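PDB 6JBX: fatty acid biosynthesis transcriptional regulator from Streptococcus pneumoniae, which probably acts as a MarR-family DNA-binding transcription factor that represses the pneumococcal fatty acid synthesis genes, with acyl-ACP as co-repressor. Local coordinates for residues 88-93 and 100-105. Residues are numbered along the deposited sequence; the frame is centred on the assembly and turned at random.
With nucleotides of chain D.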
ATOM      1  N   GLU A  88     -11.965   2.551 -23.805  1.00 43.93           N
ATOM      2  CA  GLU A  88     -12.626   1.905 -24.943  1.00 44.30           C
ATOM      3  C   GLU A  88     -11.884   0.621 -25.294  1.00 40.77           C
ATOM      4  O   GLU A  88     -10.647   0.573 -25.241  1.00 40.81           O
ATOM      5  CB  GLU A  88     -12.660   2.810 -26.173  1.00 52.34           C
ATOM      6  CG  GLU A  88     -13.694   3.919 -26.046  1.00 65.66           C
ATOM      7  CD  GLU A  88     -14.356   4.425 -27.322  1.00 79.20           C
ATOM      8  OE1 GLU A  88     -14.080   3.851 -28.412  1.00 84.89           O
ATOM      9  OE2 GLU A  88     -15.149   5.405 -27.218  1.00 69.31           O
ATOM     10  N   ARG A  89     -12.666  -0.405 -25.584  1.00 41.61           N
ATOM     11  CA  ARG A  89     -12.158  -1.690 -26.063  1.00 46.34           C
ATOM     12  C   ARG A  89     -12.229  -1.706 -27.595  1.00 48.94           C
ATOM     13  O   ARG A  89     -13.259  -1.341 -28.151  1.00 47.46           O
ATOM     14  CB  ARG A  89     -13.023  -2.851 -25.574  1.00 44.99           C
ATOM     15  CG  ARG A  89     -12.817  -3.278 -24.133  1.00 49.16           C
ATOM     16  CD  ARG A  89     -13.746  -4.469 -23.911  1.00 51.58           C
ATOM     17  NE  ARG A  89     -13.443  -5.208 -22.699  1.00 47.80           N
ATOM     18  CZ  ARG A  89     -14.130  -5.116 -21.568  1.00 47.63           C
ATOM     19  NH1 ARG A  89     -15.088  -4.208 -21.434  1.00 45.32           N
ATOM     20  NH2 ARG A  89     -13.878  -5.983 -20.599  1.00 43.72           N
ATOM     21  N   VAL A  90     -11.170  -2.184 -28.252  1.00 51.22           N
ATOM     22  CA  VAL A  90     -11.122  -2.266 -29.733  1.00 56.53           C
ATOM     23  C   VAL A  90     -10.655  -3.667 -30.147  1.00 53.72           C
ATOM     24  O   VAL A  90      -9.527  -4.076 -29.772  1.00 54.11           O
ATOM     25  CB  VAL A  90     -10.187  -1.180 -30.296  1.00 57.63           C
ATOM     26  CG1 VAL A  90      -9.844  -1.416 -31.762  1.00 64.92           C
ATOM     27  CG2 VAL A  90     -10.785   0.205 -30.095  1.00 57.35           C
ATOM     28  N   ARG A  91     -11.497  -4.380 -30.909  1.00 57.39           N
ATOM     29  CA  ARG A  91     -11.153  -5.744 -31.406  1.00 61.39           C
ATOM     30  C   ARG A  91      -9.998  -5.610 -32.403  1.00 57.57           C
ATOM     31  O   ARG A  91     -10.002  -4.721 -33.261  1.00 57.87           O
ATOM     32  CB  ARG A  91     -12.363  -6.444 -32.042  1.00 72.03           C
ATOM     33  CG  ARG A  91     -13.316  -7.121 -31.059  1.00 77.36           C
ATOM     34  CD  ARG A  91     -12.812  -8.466 -30.549  1.00 81.59           C
ATOM     35  NE  ARG A  91     -13.419  -8.897 -29.283  1.00 83.40           N
ATOM     36  CZ  ARG A  91     -13.065  -9.996 -28.606  1.00 80.99           C
ATOM     37  NH1 ARG A  91     -12.138 -10.794 -29.104  1.00 79.68           N
ATOM     38  NH2 ARG A  91     -13.624 -10.302 -27.444  1.00 69.10           N
ATOM     39  N   SER A  92      -8.976  -6.432 -32.209  1.00 57.89           N
ATOM     40  CA  SER A  92      -7.839  -6.504 -33.125  1.00 67.11           C
ATOM     41  C   SER A  92      -8.314  -7.020 -34.483  1.00 73.29           C
ATOM     42  O   SER A  92      -9.280  -7.804 -34.572  1.00 72.96           O
ATOM     43  CB  SER A  92      -6.755  -7.402 -32.591  1.00 64.94           C
ATOM     44  OG  SER A  92      -5.755  -7.642 -33.572  1.00 64.43           O
ATOM     45  N   GLU A  93      -7.624  -6.579 -35.526  1.00 78.45           N
ATOM     46  CA  GLU A  93      -7.952  -7.033 -36.876  1.00 81.98           C
ATOM     47  C   GLU A  93      -6.960  -8.105 -37.339  1.00 75.60           C
ATOM     48  O   GLU A  93      -7.323  -8.852 -38.235  1.00 82.29           O
ATOM     49  CB  GLU A  93      -7.991  -5.853 -37.842  1.00 82.92           C
ATOM     50  CG  GLU A  93      -9.341  -5.167 -37.854  1.00 82.76           C
ATOM     51  CD  GLU A  93      -9.314  -3.803 -38.508  1.00 88.44           C
ATOM     52  OE1 GLU A  93      -8.236  -3.165 -38.488  1.00 89.26           O
ATOM     53  OE2 GLU A  93     -10.364  -3.390 -39.034  1.00 87.93           O
ATOM     54  N   HIS A 100      -7.677  -4.477 -27.892  1.00 42.01           N
ATOM     55  CA  HIS A 100      -6.772  -3.372 -27.639  1.00 43.51           C
ATOM     56  C   HIS A 100      -7.511  -2.317 -26.812  1.00 43.79           C
ATOM     57  O   HIS A 100      -8.650  -1.959 -27.123  1.00 43.61           O
ATOM     58  CB  HIS A 100      -6.256  -2.775 -28.958  1.00 51.16           C
ATOM     59  CG  HIS A 100      -5.433  -3.717 -29.778  1.00 56.41           C
ATOM     60  ND1 HIS A 100      -4.223  -4.234 -29.335  1.00 56.42           N
ATOM     61  CD2 HIS A 100      -5.626  -4.223 -31.013  1.00 61.34           C
ATOM     62  CE1 HIS A 100      -3.713  -5.019 -30.257  1.00 56.25           C
ATOM     63  NE2 HIS A 100      -4.550  -5.018 -31.300  1.00 61.40           N
ATOM     64  N   LEU A 101      -6.863  -1.822 -25.770  1.00 40.64           N
ATOM     65  CA  LEU A 101      -7.521  -0.883 -24.846  1.00 38.75           C
ATOM     66  C   LEU A 101      -6.906   0.502 -25.021  1.00 37.06           C
ATOM     67  O   LEU A 101      -5.705   0.623 -25.172  1.00 37.37           O
ATOM     68  CB  LEU A 101      -7.312  -1.337 -23.405  1.00 32.88           C
ATOM     69  CG  LEU A 101      -7.746  -2.754 -23.083  1.00 36.30           C
ATOM     70  CD1 LEU A 101      -7.112  -3.183 -21.771  1.00 38.31           C
ATOM     71  CD2 LEU A 101      -9.259  -2.869 -23.034  1.00 35.96           C
ATOM     72  N   HIS A 102      -7.720   1.529 -24.892  1.00 35.18           N
ATOM     73  CA  HIS A 102      -7.177   2.901 -24.864  1.00 39.28           C
ATOM     74  C   HIS A 102      -8.116   3.805 -24.062  1.00 40.09           C
ATOM     75  O   HIS A 102      -9.340   3.494 -23.875  1.00 47.40           O
ATOM     76  CB  HIS A 102      -6.927   3.428 -26.281  1.00 46.29           C
ATOM     77  CG  HIS A 102      -8.165   3.644 -27.088  1.00 46.76           C
ATOM     78  ND1 HIS A 102      -8.909   4.812 -27.007  1.00 52.92           N
ATOM     79  CD2 HIS A 102      -8.753   2.881 -28.035  1.00 52.60           C
ATOM     80  CE1 HIS A 102      -9.921   4.745 -27.854  1.00 53.62           C
ATOM     81  NE2 HIS A 102      -9.845   3.571 -28.505  1.00 52.79           N
ATOM     82  N   LEU A 103      -7.540   4.904 -23.589  1.00 38.70           N
ATOM     83  CA  LEU A 103      -8.259   5.806 -22.722  1.00 40.34           C
ATOM     84  C   LEU A 103      -9.161   6.690 -23.577  1.00 38.77           C
ATOM     85  O   LEU A 103      -8.728   7.193 -24.591  1.00 44.81           O
ATOM     86  CB  LEU A 103      -7.291   6.682 -21.914  1.00 36.64           C
ATOM     87  CG  LEU A 103      -6.400   5.986 -20.878  1.00 38.64           C
ATOM     88  CD1 LEU A 103      -5.735   7.020 -20.000  1.00 37.33           C
ATOM     89  CD2 LEU A 103      -7.168   4.997 -20.020  1.00 38.58           C
ATOM     90  N   THR A 104     -10.369   6.938 -23.090  1.00 40.13           N
ATOM     91  CA  THR A 104     -11.207   7.996 -23.632  1.00 39.94           C
ATOM     92  C   THR A 104     -10.582   9.345 -23.233  1.00 42.20           C
ATOM     93  O   THR A 104      -9.565   9.405 -22.536  1.00 38.17           O
ATOM     94  CB  THR A 104     -12.651   7.898 -23.120  1.00 40.85           C
ATOM     95  OG1 THR A 104     -12.725   8.179 -21.712  1.00 37.26           O
ATOM     96  CG2 THR A 104     -13.283   6.554 -23.411  1.00 44.26           C
ATOM     97  N   LYS A 105     -11.200  10.425 -23.663  1.00 40.79           N
ATOM     98  CA  LYS A 105     -10.741  11.739 -23.262  1.00 45.51           C
ATOM     99  C   LYS A 105     -10.896  11.871 -21.753  1.00 47.24           C
ATOM    100  O   LYS A 105     -10.083  12.500 -21.111  1.00 50.31           O
ATOM    101  CB  LYS A 105     -11.534  12.854 -23.956  1.00 53.89           C
ATOM    102  CG  LYS A 105     -11.082  14.265 -23.590  1.00 63.80           C
ATOM    103  CD  LYS A 105      -9.549  14.442 -23.595  1.00 70.85           C
ATOM    104  CE  LYS A 105      -8.986  15.216 -22.413  1.00 73.33           C
ATOM    105  NZ  LYS A 105      -7.494  15.166 -22.345  1.00 68.15           N
TER
ATOM    106  P    DT D   6     -12.851  -8.906 -22.616  1.00 49.57           P
ATOM    107  OP1  DT D   6     -13.590  -7.878 -23.359  1.00 43.26           O
ATOM    108  OP2  DT D   6     -11.992  -8.609 -21.444  1.00 41.82           O
ATOM    109  O5'  DT D   6     -13.934  -9.983 -22.177  1.00 47.92           O
ATOM    110  C5'  DT D   6     -14.813 -10.535 -23.149  1.00 47.06           C
ATOM    111  C4'  DT D   6     -15.629 -11.600 -22.470  1.00 48.87           C
ATOM    112  O4'  DT D   6     -14.753 -12.628 -21.985  1.00 44.53           O
ATOM    113  C3'  DT D   6     -16.385 -11.098 -21.238  1.00 45.72           C
ATOM    114  O3'  DT D   6     -17.748 -11.065 -21.604  1.00 52.51           O
ATOM    115  C2'  DT D   6     -16.140 -12.158 -20.179  1.00 47.52           C
ATOM    116  C1'  DT D   6     -15.444 -13.277 -20.952  1.00 45.47           C
ATOM    117  N1   DT D   6     -14.463 -14.026 -20.184  1.00 36.41           N
ATOM    118  C2   DT D   6     -14.809 -15.286 -19.760  1.00 37.67           C
ATOM    119  O2   DT D   6     -15.896 -15.787 -19.987  1.00 39.13           O
ATOM    120  N3   DT D   6     -13.833 -15.940 -19.052  1.00 33.27           N
ATOM    121  C4   DT D   6     -12.576 -15.469 -18.744  1.00 35.58           C
ATOM    122  O4   DT D   6     -11.804 -16.166 -18.095  1.00 42.70           O
ATOM    123  C5   DT D   6     -12.295 -14.126 -19.187  1.00 34.97           C
ATOM    124  C7   DT D   6     -10.962 -13.530 -18.879  1.00 34.77           C
ATOM    125  C6   DT D   6     -13.233 -13.486 -19.894  1.00 34.25           C
TER
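E88 and H102 face each other as a hydrogen-bonded antiparallel pair: E88 N gives its hydrogen to H102 O at 2.8 Å, and H102 N returns one to E88 O at 3.1 Å. On the same face of the sheet the E88 CB sits over the H102 ring in a CH-pi contact, 4.0 Å from the centroid. H102 reaches it because its CG stands between backbone N and carbonyl carbon (chi1 67°), which swings the ring toward strand 88-91. Further out, E88 CG meets T104 CG2 at 3.7 Å, the two side chains crossing at about a right angle; T104 is the N-cap of helix 105-125, its OG1 bonded to G107 N and to G85 O.

R89 turns to the other face, its CG alongside L101 CD2, both side chains packing on L78 of helix 71-84. This hairpin is the wing of the MarR winged helix-turn-helix, and R89 takes it to the DNA backbone: R89 NE lies 2.8 Å from OP1 of DT6 of chain D, NH2 makes a weak bond to OP2, and E82 holds NH1 in a salt bridge.

V90 pairs with H100 through two backbone bonds, H100 N to V90 O being nearly straight (174°). V90 CG2 comes to the edge of the H102 ring, 3.8 Å from NE2. Beyond the strand, S92 CB touches H100 NE2 at 3.5 Å, while H100 ND1 is bonded to D57 O.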